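Local atomic coordinates of conserved hypothetical alanine and leucine RICH protein (PDB entry 2WAM), a protein that is of unknown function but belongs to the PAC2 family and represents a duplicated gene family found in actinobacteria. Residues A[221-224]-A[225-229]; A[297-300]-A[301-305]. One frame throughout, in Å; residues are numbered along the deposited sequence.

Both interactions are local, within single helices: 219-229 carries interaction 1 and 293-315 interaction 2. Their centres are about 37 Å apart, their nearest atoms about 23 Å. The centre of interaction 1 lies about 15 Å from the centre of the chain; four of its eight touching residues are buried, and leucine and methionine packing adjoins a guanidinium paired to acids of two chains. The centre of interaction 2 lies about 27 Å from the centre of the chain; of eight touching residues three are exposed and two buried, Val299 and Leu302, and no other protein chain touches it. There the aliphatic part and guanidinium of Arg304 and the carboxylate of Glu303 lie back against the backbone around Ala300 and Ala301.

Interaction 1 of 2, residues A[221-224]-A[225-229]; sequences NLLE and YRMAQ
Leu222 and Arg226, one turn apart on helix 219-229, lie side by side and point the same way, so that the leucine CD1 sits over the centre of one guanidinium face, 4.1 Å from Arg226 CZ. Leu222, its CG anti to the backbone N (chi1 -165°), reaches forward with CD1, while the bend of Arg226 at chi2 (-89°) sends its chain outward, level with its own CA, to meet that methyl. The same CD1 also meets the edge of the Tyr225 ring, 4.3 Å from Tyr225 CD2, whereas Gln229 CG lies above one face of this ring, displaced toward the rim. Leu223 and Met227 repeat the side-by-side pairing, with Leu223 CD1 3.8 Å from Met227 CG. This i to i+4 spacing is that of an alpha helix, confirmed by backbone bonds such as Arg226 N to Leu222 O (2.8 Å). The helix joins strands 213-216 and 234-242 and packs on helix 156-169, where Leu222 and Leu223 both touch Ile160. In the plane of the guanidinium, Arg226 NH1 donates a hydrogen bond to Gln229 OE1 (2.7 Å), bent to 143° at the hydrogen, that limits rotation of the group. Arg226 NH2 makes salt bridges with Glu157 and with Asp128 of the second subunit, placing the leucine-covered cation at a subunit interface. On another side of the helix, Glu224 OE2 is hydrogen-bonded to His196, and the glutamate also packs against Phe123 of the second subunit.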
ATOM      1  N   ASN A 221       4.713 -10.423 -27.428  1.00 27.35           N
ATOM      2  CA  ASN A 221       4.302  -9.600 -28.555  1.00 33.08           C
ATOM      3  C   ASN A 221       3.823  -8.228 -28.118  1.00 35.29           C
ATOM      4  O   ASN A 221       4.173  -7.213 -28.723  1.00 30.69           O
ATOM      5  CB  ASN A 221       3.211 -10.287 -29.369  1.00 39.39           C
ATOM      6  CG  ASN A 221       3.744 -11.414 -30.224  1.00 43.38           C
ATOM      7  OD1 ASN A 221       4.950 -11.493 -30.504  1.00 31.61           O
ATOM      8  ND2 ASN A 221       2.840 -12.303 -30.647  1.00 45.15           N
ATOM      9  N   LEU A 222       3.005  -8.198 -27.072  1.00 32.29           N
ATOM     10  CA  LEU A 222       2.494  -6.930 -26.581  1.00 28.62           C
ATOM     11  C   LEU A 222       3.643  -6.074 -26.051  1.00 31.54           C
ATOM     12  O   LEU A 222       3.620  -4.856 -26.198  1.00 34.40           O
ATOM     13  CB  LEU A 222       1.413  -7.134 -25.522  1.00 22.86           C
ATOM     14  CG  LEU A 222       0.569  -5.903 -25.190  1.00 36.69           C
ATOM     15  CD1 LEU A 222      -0.139  -5.369 -26.432  1.00 28.55           C
ATOM     16  CD2 LEU A 222      -0.440  -6.218 -24.100  1.00 33.85           C
ATOM     17  N   LEU A 223       4.660  -6.713 -25.472  1.00 31.23           N
ATOM     18  CA  LEU A 223       5.827  -5.982 -24.988  1.00 29.22           C
ATOM     19  C   LEU A 223       6.529  -5.311 -26.153  1.00 33.79           C
ATOM     20  O   LEU A 223       6.857  -4.125 -26.107  1.00 27.26           O
ATOM     21  CB  LEU A 223       6.804  -6.912 -24.280  1.00 30.40           C
ATOM     22  CG  LEU A 223       8.174  -6.307 -23.943  1.00 29.20           C
ATOM     23  CD1 LEU A 223       8.052  -5.163 -22.932  1.00 23.47           C
ATOM     24  CD2 LEU A 223       9.095  -7.401 -23.424  1.00 24.97           C
ATOM     25  N   GLU A 224       6.749  -6.090 -27.205  1.00 34.02           N
ATOM     26  CA  GLU A 224       7.345  -5.585 -28.429  1.00 31.46           C
ATOM     27  C   GLU A 224       6.531  -4.409 -29.000  1.00 31.02           C
ATOM     28  O   GLU A 224       7.079  -3.340 -29.289  1.00 32.46           O
ATOM     29  CB  GLU A 224       7.484  -6.729 -29.426  1.00 23.89           C
ATOM     30  CG  GLU A 224       7.747  -6.328 -30.848  1.00 32.69           C
ATOM     31  CD  GLU A 224       8.171  -7.515 -31.690  1.00 45.10           C
ATOM     32  OE1 GLU A 224       8.945  -8.360 -31.178  1.00 47.18           O
ATOM     33  OE2 GLU A 224       7.731  -7.601 -32.857  1.00 43.76           O
ATOM     34  N   TYR A 225       5.223  -4.594 -29.134  1.00 29.15           N
ATOM     35  CA  TYR A 225       4.350  -3.512 -29.586  1.00 33.81           C
ATOM     36  C   TYR A 225       4.396  -2.264 -28.693  1.00 43.17           C
ATOM     37  O   TYR A 225       4.537  -1.141 -29.193  1.00 36.25           O
ATOM     38  CB  TYR A 225       2.910  -3.994 -29.715  1.00 30.37           C
ATOM     39  CG  TYR A 225       1.978  -2.928 -30.238  1.00 34.68           C
ATOM     40  CD1 TYR A 225       2.195  -2.336 -31.481  1.00 32.00           C
ATOM     41  CD2 TYR A 225       0.880  -2.508 -29.491  1.00 34.50           C
ATOM     42  CE1 TYR A 225       1.344  -1.359 -31.963  1.00 38.90           C
ATOM     43  CE2 TYR A 225       0.027  -1.533 -29.962  1.00 38.07           C
ATOM     44  CZ  TYR A 225       0.260  -0.961 -31.199  1.00 45.62           C
ATOM     45  OH  TYR A 225      -0.589   0.008 -31.673  1.00 49.12           O
ATOM     46  N   ARG A 226       4.265  -2.456 -27.378  1.00 35.10           N
ATOM     47  CA  ARG A 226       4.287  -1.324 -26.459  1.00 30.96           C
ATOM     48  C   ARG A 226       5.615  -0.595 -26.553  1.00 30.25           C
ATOM     49  O   ARG A 226       5.652   0.624 -26.660  1.00 37.65           O
ATOM     50  CB  ARG A 226       4.013  -1.772 -25.026  1.00 24.81           C
ATOM     51  CG  ARG A 226       2.600  -2.271 -24.791  1.00 24.62           C
ATOM     52  CD  ARG A 226       1.684  -1.150 -24.413  1.00 26.20           C
ATOM     53  NE  ARG A 226       0.308  -1.600 -24.219  1.00 34.91           N
ATOM     54  CZ  ARG A 226      -0.645  -1.493 -25.136  1.00 33.82           C
ATOM     55  NH1 ARG A 226      -0.370  -0.958 -26.316  1.00 36.56           N
ATOM     56  NH2 ARG A 226      -1.868  -1.925 -24.880  1.00 25.48           N
ATOM     57  N   MET A 227       6.699  -1.360 -26.520  1.00 25.35           N
ATOM     58  CA  MET A 227       8.050  -0.837 -26.706  1.00 26.76           C
ATOM     59  C   MET A 227       8.163   0.056 -27.945  1.00 33.27           C
ATOM     60  O   MET A 227       8.692   1.167 -27.864  1.00 39.05           O
ATOM     61  CB  MET A 227       9.060  -1.991 -26.822  1.00 35.12           C
ATOM     62  CG  MET A 227       9.387  -2.705 -25.509  1.00 33.97           C
ATOM     63  SD  MET A 227      10.072  -1.576 -24.303  1.00 50.93           S
ATOM     64  CE  MET A 227      11.813  -1.667 -24.716  1.00 38.24           C
ATOM     65  N   ALA A 228       7.677  -0.435 -29.087  1.00 30.82           N
ATOM     66  CA  ALA A 228       7.682   0.347 -30.325  1.00 40.90           C
ATOM     67  C   ALA A 228       6.863   1.629 -30.209  1.00 42.36           C
ATOM     68  O   ALA A 228       7.284   2.678 -30.696  1.00 38.34           O
ATOM     69  CB  ALA A 228       7.184  -0.472 -31.485  1.00 28.16           C
ATOM     70  N   GLN A 229       5.693   1.538 -29.579  1.00 36.57           N
ATOM     71  CA  GLN A 229       4.858   2.706 -29.379  1.00 32.00           C
ATOM     72  C   GLN A 229       5.640   3.816 -28.677  1.00 42.99           C
ATOM     73  O   GLN A 229       5.302   4.993 -28.784  1.00 54.91           O
ATOM     74  CB  GLN A 229       3.596   2.354 -28.583  1.00 31.48           C
ATOM     75  CG  GLN A 229       2.470   1.727 -29.396  1.00 28.88           C
ATOM     76  CD  GLN A 229       1.305   1.295 -28.509  1.00 43.76           C
ATOM     77  OE1 GLN A 229       1.508   0.662 -27.470  1.00 39.41           O
ATOM     78  NE2 GLN A 229       0.080   1.648 -28.908  1.00 29.25           N
TER

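Interaction 2 of 2, residues A[297-300]-A[301-305]; sequences QVVA and ALERQ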
ATOM      1  N   GLN A 297       5.823 -41.427 -44.572  1.00 79.52           N
ATOM      2  CA  GLN A 297       5.070 -40.859 -45.687  1.00 88.73           C
ATOM      3  C   GLN A 297       4.626 -39.429 -45.401  1.00 85.76           C
ATOM      4  O   GLN A 297       4.788 -38.541 -46.240  1.00 89.89           O
ATOM      5  CB  GLN A 297       3.864 -41.734 -46.046  1.00102.47           C
ATOM      6  CG  GLN A 297       4.245 -43.084 -46.620  1.00115.69           C
ATOM      7  CD  GLN A 297       5.471 -43.002 -47.517  1.00126.88           C
ATOM      8  OE1 GLN A 297       5.531 -42.185 -48.439  1.00129.44           O
ATOM      9  NE2 GLN A 297       6.460 -43.851 -47.246  1.00129.02           N
ATOM     10  N   VAL A 298       4.054 -39.218 -44.222  1.00 73.89           N
ATOM     11  CA  VAL A 298       3.698 -37.881 -43.775  1.00 74.68           C
ATOM     12  C   VAL A 298       4.851 -36.930 -44.059  1.00 81.48           C
ATOM     13  O   VAL A 298       4.673 -35.882 -44.682  1.00 84.73           O
ATOM     14  CB  VAL A 298       3.421 -37.868 -42.259  1.00 70.98           C
ATOM     15  CG1 VAL A 298       3.165 -36.450 -41.761  1.00 59.69           C
ATOM     16  CG2 VAL A 298       2.259 -38.784 -41.928  1.00 74.82           C
ATOM     17  N   VAL A 299       6.039 -37.321 -43.599  1.00 77.44           N
ATOM     18  CA  VAL A 299       7.239 -36.500 -43.709  1.00 73.05           C
ATOM     19  C   VAL A 299       7.596 -36.265 -45.174  1.00 76.77           C
ATOM     20  O   VAL A 299       7.756 -35.123 -45.610  1.00 71.27           O
ATOM     21  CB  VAL A 299       8.436 -37.147 -42.959  1.00 61.49           C
ATOM     22  CG1 VAL A 299       9.749 -36.473 -43.334  1.00 64.47           C
ATOM     23  CG2 VAL A 299       8.221 -37.099 -41.448  1.00 52.26           C
ATOM     24  N   ALA A 300       7.707 -37.353 -45.932  1.00 80.51           N
ATOM     25  CA  ALA A 300       8.004 -37.277 -47.360  1.00 71.56           C
ATOM     26  C   ALA A 300       7.036 -36.338 -48.083  1.00 70.51           C
ATOM     27  O   ALA A 300       7.448 -35.517 -48.904  1.00 68.66           O
ATOM     28  CB  ALA A 300       7.975 -38.658 -47.976  1.00 63.23           C
ATOM     29  N   ALA A 301       5.752 -36.457 -47.765  1.00 70.51           N
ATOM     30  CA  ALA A 301       4.754 -35.534 -48.293  1.00 81.66           C
ATOM     31  C   ALA A 301       5.105 -34.082 -47.970  1.00 88.24           C
ATOM     32  O   ALA A 301       5.020 -33.211 -48.842  1.00 94.87           O
ATOM     33  CB  ALA A 301       3.378 -35.874 -47.756  1.00 83.87           C
ATOM     34  N   LEU A 302       5.490 -33.823 -46.720  1.00 76.98           N
ATOM     35  CA  LEU A 302       5.883 -32.477 -46.299  1.00 65.64           C
ATOM     36  C   LEU A 302       7.102 -31.980 -47.079  1.00 63.66           C
ATOM     37  O   LEU A 302       7.136 -30.840 -47.543  1.00 64.96           O
ATOM     38  CB  LEU A 302       6.184 -32.440 -44.800  1.00 59.51           C
ATOM     39  CG  LEU A 302       5.030 -32.455 -43.804  1.00 59.47           C
ATOM     40  CD1 LEU A 302       5.550 -32.794 -42.410  1.00 60.40           C
ATOM     41  CD2 LEU A 302       4.310 -31.116 -43.815  1.00 53.92           C
ATOM     42  N   GLU A 303       8.109 -32.835 -47.213  1.00 59.54           N
ATOM     43  CA  GLU A 303       9.298 -32.463 -47.963  1.00 73.85           C
ATOM     44  C   GLU A 303       8.897 -31.977 -49.357  1.00 79.94           C
ATOM     45  O   GLU A 303       9.442 -30.997 -49.876  1.00 77.55           O
ATOM     46  CB  GLU A 303      10.262 -33.647 -48.062  1.00 73.17           C
ATOM     47  CG  GLU A 303      10.680 -34.215 -46.719  1.00 64.82           C
ATOM     48  CD  GLU A 303      11.627 -35.380 -46.864  1.00 68.15           C
ATOM     49  OE1 GLU A 303      11.582 -36.050 -47.915  1.00 76.95           O
ATOM     50  OE2 GLU A 303      12.414 -35.631 -45.933  1.00 69.41           O
ATOM     51  N   ARG A 304       7.931 -32.665 -49.952  1.00 83.38           N
ATOM     52  CA  ARG A 304       7.443 -32.289 -51.271  1.00 88.40           C
ATOM     53  C   ARG A 304       6.870 -30.870 -51.267  1.00 85.16           C
ATOM     54  O   ARG A 304       7.324 -30.016 -52.029  1.00 87.82           O
ATOM     55  CB  ARG A 304       6.436 -33.322 -51.801  1.00 89.41           C
ATOM     56  CG  ARG A 304       7.113 -34.554 -52.412  1.00 85.46           C
ATOM     57  CD  ARG A 304       6.122 -35.595 -52.904  1.00 84.64           C
ATOM     58  NE  ARG A 304       5.994 -36.740 -52.003  1.00 85.85           N
ATOM     59  CZ  ARG A 304       4.837 -37.196 -51.524  1.00 86.68           C
ATOM     60  NH1 ARG A 304       3.691 -36.611 -51.860  1.00 77.71           N
ATOM     61  NH2 ARG A 304       4.824 -38.250 -50.714  1.00 90.38           N
ATOM     62  N   GLN A 305       5.891 -30.620 -50.399  1.00 79.61           N
ATOM     63  CA  GLN A 305       5.295 -29.291 -50.280  1.00 86.70           C
ATOM     64  C   GLN A 305       6.349 -28.210 -50.065  1.00 90.93           C
ATOM     65  O   GLN A 305       6.288 -27.135 -50.668  1.00 96.31           O
ATOM     66  CB  GLN A 305       4.308 -29.244 -49.114  1.00 90.34           C
ATOM     67  CG  GLN A 305       3.096 -30.137 -49.264  1.00101.25           C
ATOM     68  CD  GLN A 305       2.119 -29.984 -48.108  1.00109.50           C
ATOM     69  OE1 GLN A 305       2.513 -29.953 -46.937  1.00105.08           O
ATOM     70  NE2 GLN A 305       0.834 -29.884 -48.434  1.00115.40           N
TER
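The side chains of Val299 and Glu303 meet at a slant, the CG1 branch of the valine reaching the carboxylate at Glu303 OE2 (3.8 Å). Its chi1 (-57°) puts the glutamate CG beside the backbone N, and with an extended chain beyond, Glu303 runs back toward the preceding turn, where its OE1 comes 3.8 Å from Ala300 CA. Arg304 also runs back, sent that way by chi1 (-81°), which sets CG beside the backbone N; a bend at chi3 (-103°) then lays one guanidinium face over the helix backbone, which here bears two alanines: Ala301 CA is 3.6 Å above that plane, over its centre. The group meets Ala300 O obliquely, and its NH2 comes 4.2 Å from Ala300 CB. Alpha-helical bonds underlie the whole stretch, for example Glu303 N to Val299 O at 2.8 Å. Val298 and Leu302 make a looser apolar pair, CG1 to CD1 at 4.4 Å. Glu303 OE2 is hydrogen-bonded to Thr188, with a weak, long ion pair to Arg189. Helix 293-315, which follows helix 272-289 in the chain, turns Val299, Leu302 and Glu303 to loops at the sheet margin: Ala184 and Pro186 between strands 174-183 and 193-197, and Tyr244 just beyond strand 234-242.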